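Local atomic coordinates of motility-associated killing factor MakB (Vibrio cholerae serotype O1, PDB entry 6W1W), a protein that probably serves as one component of a three-part cytotoxin structurally related to the alpha-pore-forming toxins. Residues Q125-E139 with S267-P281. Sequence-based numbering, arbitrary orientation.
Sequences QQVFTKSYNQAKNAE and SNMSEEFLKIDDSLP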
# COMPACT_ATOMS: atom_id res chain seq x y z
N GLN A 125 -12.68 3.75 -5.42
CA GLN A 125 -12.81 2.63 -4.49
C GLN A 125 -13.19 1.35 -5.21
O GLN A 125 -12.83 0.26 -4.75
CB GLN A 125 -13.85 2.96 -3.41
CG GLN A 125 -13.92 1.96 -2.27
CD GLN A 125 -15.01 2.29 -1.27
OE1 GLN A 125 -15.19 1.58 -0.28
NE2 GLN A 125 -15.74 3.37 -1.52
N GLN A 126 -13.90 1.45 -6.33
CA GLN A 126 -14.33 0.25 -7.04
C GLN A 126 -13.19 -0.36 -7.84
O GLN A 126 -13.19 -1.58 -8.08
CB GLN A 126 -15.51 0.57 -7.95
CG GLN A 126 -16.73 1.10 -7.23
CD GLN A 126 -17.70 1.78 -8.16
OE1 GLN A 126 -18.84 2.09 -7.79
NE2 GLN A 126 -17.26 2.01 -9.39
N VAL A 127 -12.21 0.44 -8.25
CA VAL A 127 -11.07 -0.09 -8.98
C VAL A 127 -10.25 -1.00 -8.07
O VAL A 127 -9.79 -2.07 -8.49
CB VAL A 127 -10.21 1.05 -9.55
CG1 VAL A 127 -9.08 0.48 -10.39
CG2 VAL A 127 -11.08 1.98 -10.39
N PHE A 128 -10.05 -0.60 -6.81
CA PHE A 128 -9.31 -1.45 -5.87
C PHE A 128 -10.10 -2.70 -5.50
O PHE A 128 -9.52 -3.78 -5.36
CB PHE A 128 -8.95 -0.66 -4.62
CG PHE A 128 -7.85 0.35 -4.84
CD1 PHE A 128 -7.70 1.44 -3.99
CD2 PHE A 128 -6.96 0.20 -5.89
CE1 PHE A 128 -6.69 2.36 -4.20
CE2 PHE A 128 -5.94 1.12 -6.11
CZ PHE A 128 -5.81 2.20 -5.26
N THR A 129 -11.42 -2.57 -5.35
CA THR A 129 -12.23 -3.74 -5.01
C THR A 129 -12.17 -4.80 -6.11
O THR A 129 -12.29 -5.99 -5.83
CB THR A 129 -13.68 -3.32 -4.76
OG1 THR A 129 -13.70 -2.19 -3.88
CG2 THR A 129 -14.46 -4.45 -4.11
N LYS A 130 -11.96 -4.38 -7.36
CA LYS A 130 -11.82 -5.35 -8.43
C LYS A 130 -10.44 -5.99 -8.42
O LYS A 130 -10.32 -7.22 -8.55
CB LYS A 130 -12.12 -4.70 -9.78
CG LYS A 130 -12.39 -5.70 -10.89
CD LYS A 130 -12.63 -5.00 -12.21
CE LYS A 130 -11.43 -4.15 -12.59
NZ LYS A 130 -11.58 -3.54 -13.95
N SER A 131 -9.39 -5.19 -8.25
CA SER A 131 -8.03 -5.73 -8.20
C SER A 131 -7.77 -6.56 -6.95
O SER A 131 -6.87 -7.41 -6.95
CB SER A 131 -7.02 -4.59 -8.30
OG SER A 131 -7.29 -3.60 -7.32
N TYR A 132 -8.53 -6.33 -5.87
CA TYR A 132 -8.43 -7.22 -4.72
C TYR A 132 -8.90 -8.62 -5.08
O TYR A 132 -8.19 -9.61 -4.85
CB TYR A 132 -9.24 -6.66 -3.54
CG TYR A 132 -9.42 -7.66 -2.41
CD1 TYR A 132 -8.38 -7.96 -1.54
CD2 TYR A 132 -10.63 -8.32 -2.22
CE1 TYR A 132 -8.53 -8.87 -0.51
CE2 TYR A 132 -10.80 -9.23 -1.20
CZ TYR A 132 -9.75 -9.50 -0.35
OH TYR A 132 -9.91 -10.41 0.67
N ASN A 133 -10.11 -8.72 -5.65
CA ASN A 133 -10.64 -10.03 -6.04
C ASN A 133 -9.81 -10.67 -7.14
O ASN A 133 -9.67 -11.89 -7.18
CB ASN A 133 -12.10 -9.89 -6.49
CG ASN A 133 -13.02 -9.44 -5.37
OD1 ASN A 133 -13.71 -8.42 -5.48
ND2 ASN A 133 -13.04 -10.20 -4.28
N GLN A 134 -9.25 -9.85 -8.03
CA GLN A 134 -8.35 -10.37 -9.05
C GLN A 134 -7.09 -10.96 -8.41
O GLN A 134 -6.67 -12.07 -8.75
CB GLN A 134 -8.00 -9.26 -10.05
CG GLN A 134 -9.09 -9.02 -11.07
CD GLN A 134 -9.60 -10.33 -11.64
OE1 GLN A 134 -10.69 -10.79 -11.32
NE2 GLN A 134 -8.78 -10.95 -12.49
N ALA A 135 -6.49 -10.23 -7.46
CA ALA A 135 -5.32 -10.74 -6.75
C ALA A 135 -5.68 -11.96 -5.92
O ALA A 135 -4.89 -12.91 -5.82
CB ALA A 135 -4.72 -9.64 -5.88
N LYS A 136 -6.86 -11.96 -5.31
CA LYS A 136 -7.31 -13.13 -4.56
C LYS A 136 -7.53 -14.33 -5.48
O LYS A 136 -7.34 -15.48 -5.05
CB LYS A 136 -8.58 -12.80 -3.79
CG LYS A 136 -8.33 -11.98 -2.53
CD LYS A 136 -7.33 -12.69 -1.66
CE LYS A 136 -6.66 -11.75 -0.68
NZ LYS A 136 -5.47 -12.40 -0.05
N ASN A 137 -7.94 -14.10 -6.73
CA ASN A 137 -8.15 -15.20 -7.66
C ASN A 137 -6.83 -15.86 -8.05
O ASN A 137 -6.67 -17.08 -7.92
CB ASN A 137 -8.89 -14.72 -8.90
CG ASN A 137 -10.39 -14.92 -8.82
OD1 ASN A 137 -10.88 -15.71 -8.00
ND2 ASN A 137 -11.14 -14.23 -9.67
N ALA A 138 -5.87 -15.07 -8.53
CA ALA A 138 -4.60 -15.64 -8.97
C ALA A 138 -3.83 -16.26 -7.82
O ALA A 138 -3.03 -17.17 -8.03
CB ALA A 138 -3.75 -14.57 -9.66
N GLU A 139 -4.07 -15.79 -6.59
CA GLU A 139 -3.44 -16.41 -5.43
C GLU A 139 -3.98 -17.82 -5.20
O GLU A 139 -3.21 -18.77 -5.05
CB GLU A 139 -3.65 -15.54 -4.19
CG GLU A 139 -2.63 -14.42 -4.03
CD GLU A 139 -3.05 -13.39 -2.99
OE1 GLU A 139 -3.83 -13.75 -2.08
OE2 GLU A 139 -2.61 -12.23 -3.09
N SER A 267 -0.80 -13.69 0.32
CA SER A 267 -2.16 -13.67 0.85
C SER A 267 -2.31 -12.63 1.95
O SER A 267 -3.27 -11.85 1.94
CB SER A 267 -2.55 -15.06 1.37
OG SER A 267 -3.05 -15.88 0.33
N ASN A 268 -1.37 -12.59 2.90
CA ASN A 268 -1.46 -11.61 3.97
C ASN A 268 -1.22 -10.20 3.46
O ASN A 268 -1.83 -9.25 3.95
CB ASN A 268 -0.48 -11.95 5.09
CG ASN A 268 -0.83 -13.23 5.81
OD1 ASN A 268 -0.01 -14.14 5.93
ND2 ASN A 268 -2.07 -13.32 6.29
N MET A 269 -0.31 -10.05 2.49
CA MET A 269 -0.09 -8.74 1.89
C MET A 269 -1.35 -8.23 1.21
O MET A 269 -1.67 -7.04 1.31
CB MET A 269 1.06 -8.82 0.89
CG MET A 269 1.91 -7.57 0.78
SD MET A 269 3.41 -7.86 -0.21
CE MET A 269 3.89 -9.50 0.35
N SER A 270 -2.08 -9.11 0.51
CA SER A 270 -3.28 -8.69 -0.20
C SER A 270 -4.39 -8.28 0.75
O SER A 270 -5.21 -7.42 0.40
CB SER A 270 -3.77 -9.80 -1.13
OG SER A 270 -2.91 -9.95 -2.24
N GLU A 271 -4.45 -8.87 1.95
CA GLU A 271 -5.49 -8.49 2.90
C GLU A 271 -5.37 -7.06 3.39
O GLU A 271 -6.27 -6.58 4.07
CB GLU A 271 -5.50 -9.46 4.08
CG GLU A 271 -5.65 -10.93 3.71
CD GLU A 271 -6.96 -11.26 3.01
OE1 GLU A 271 -7.90 -10.44 3.04
OE2 GLU A 271 -7.05 -12.36 2.42
N GLU A 272 -4.27 -6.37 3.06
CA GLU A 272 -4.17 -4.94 3.32
C GLU A 272 -4.99 -4.12 2.34
O GLU A 272 -5.23 -2.93 2.60
CB GLU A 272 -2.70 -4.50 3.29
CG GLU A 272 -1.81 -5.23 4.30
CD GLU A 272 -2.29 -5.09 5.74
OE1 GLU A 272 -2.52 -3.94 6.18
OE2 GLU A 272 -2.46 -6.12 6.42
N PHE A 273 -5.42 -4.72 1.22
CA PHE A 273 -6.36 -4.05 0.33
C PHE A 273 -7.68 -3.77 1.03
O PHE A 273 -8.31 -2.73 0.79
CB PHE A 273 -6.61 -4.90 -0.92
CG PHE A 273 -5.53 -4.82 -1.96
CD1 PHE A 273 -4.41 -5.65 -1.88
CD2 PHE A 273 -5.64 -3.96 -3.04
CE1 PHE A 273 -3.42 -5.60 -2.85
CE2 PHE A 273 -4.65 -3.90 -4.01
CZ PHE A 273 -3.54 -4.72 -3.91
N LEU A 274 -8.13 -4.69 1.89
CA LEU A 274 -9.45 -4.58 2.50
C LEU A 274 -9.58 -3.35 3.39
O LEU A 274 -10.71 -2.92 3.66
CB LEU A 274 -9.76 -5.84 3.31
CG LEU A 274 -10.13 -7.10 2.52
CD1 LEU A 274 -10.33 -8.27 3.46
CD2 LEU A 274 -11.38 -6.86 1.68
N LYS A 275 -8.47 -2.79 3.86
CA LYS A 275 -8.53 -1.57 4.66
C LYS A 275 -8.90 -0.36 3.81
O LYS A 275 -9.37 0.65 4.37
CB LYS A 275 -7.20 -1.35 5.37
CG LYS A 275 -7.22 -0.31 6.49
CD LYS A 275 -7.31 -0.95 7.88
CE LYS A 275 -8.72 -1.43 8.21
NZ LYS A 275 -9.73 -0.32 8.20
N ILE A 276 -8.72 -0.43 2.49
CA ILE A 276 -9.17 0.65 1.61
C ILE A 276 -10.69 0.78 1.67
O ILE A 276 -11.23 1.89 1.64
CB ILE A 276 -8.68 0.41 0.17
CG1 ILE A 276 -7.36 1.15 -0.07
CG2 ILE A 276 -9.73 0.83 -0.86
CD1 ILE A 276 -7.50 2.66 0.00
N ASP A 277 -11.40 -0.34 1.80
CA ASP A 277 -12.85 -0.34 1.92
C ASP A 277 -13.35 0.34 3.19
O ASP A 277 -14.57 0.36 3.42
CB ASP A 277 -13.38 -1.77 1.84
CG ASP A 277 -13.19 -2.38 0.46
OD1 ASP A 277 -12.52 -1.75 -0.38
OD2 ASP A 277 -13.71 -3.49 0.23
N ASP A 278 -12.46 0.89 4.01
CA ASP A 278 -12.82 1.72 5.16
C ASP A 278 -12.24 3.12 5.09
O ASP A 278 -12.85 4.05 5.63
CB ASP A 278 -12.37 1.05 6.47
CG ASP A 278 -13.09 -0.25 6.74
OD1 ASP A 278 -14.34 -0.26 6.70
OD2 ASP A 278 -12.41 -1.26 7.00
N SER A 279 -11.08 3.30 4.45
CA SER A 279 -10.40 4.59 4.40
C SER A 279 -10.90 5.46 3.24
O SER A 279 -11.15 6.66 3.43
CB SER A 279 -8.89 4.38 4.29
OG SER A 279 -8.56 3.65 3.12
N LEU A 280 -11.02 4.89 2.05
CA LEU A 280 -11.56 5.66 0.92
C LEU A 280 -13.00 6.11 1.14
O LEU A 280 -13.29 7.28 0.88
CB LEU A 280 -11.41 4.86 -0.38
CG LEU A 280 -10.15 5.15 -1.20
CD1 LEU A 280 -10.22 4.53 -2.58
CD2 LEU A 280 -9.91 6.65 -1.30
N PRO A 281 -13.93 5.26 1.59
CA PRO A 281 -15.28 5.77 1.88
C PRO A 281 -15.29 6.85 2.95
O PRO A 281 -16.10 7.78 2.88
CB PRO A 281 -16.05 4.52 2.33
CG PRO A 281 -15.01 3.54 2.72
CD PRO A 281 -13.86 3.80 1.80
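Lys136 reaches across from helix 100-151 and sets its ammonium between three acceptors. Lys136 NZ lies 2.9 Å from Glu271 OE2, which it meets from above the carboxylate plane, and 3.0 Å from Ser267 O, coming in within the plane of that carbonyl, at one of its lone pairs. Its third partner is Glu139, one turn further along its own helix, whose OE1 offers the syn lone pair. A long, flexible lysine suits this place: chi1 of -77° lays CG over the Tyr132 ring face near its rim, and the bend at chi2 turns the rest of the chain toward Ser267 and Glu271. Leu274 CD2 covers the opposite face of the Tyr132 ring in a CH-pi contact, 3.9 Å from the centroid. Tyrosine combines this apolar ring with a polar end; chi1 of 168° swings it across the groove, where Tyr132 OH donates to Glu271 OE1 at 3.1 Å. Glu271 has two oxygens for its two donors. The small Ser267 and Ser270 bring hydroxyls close to Glu139: Ser270 OG donates to OE2, Ser267 OG weakly to OE1.

Tyr132 CD1 also packs on Phe273 CB at 3.6 Å. Toward the other end of the antiparallel pair, the contact becomes largely apolar. Phe128 CD1, at the ring edge, lies 3.8 Å from Ile276 CG2, and Leu280 CD1 approaches Gln125 CA. The extended Gln125 rests its amide on Pro281, OE1 of Gln125 being 3.3 Å from Pro281 CD. Behind this layer, helix 9-35 supplies Phe23, edge-to-face with Phe128, and Ile26 against Phe273.

Residues 271-275 keep helical backbone angles but lose the regular bonds, forming an irregular junction between helices 251-270 and 276-302. The lysine charge probably offsets the nearness of Glu139 and Glu271, while Tyr132 packing with Leu274 and Phe273 separately joins the junction to helix 100-151.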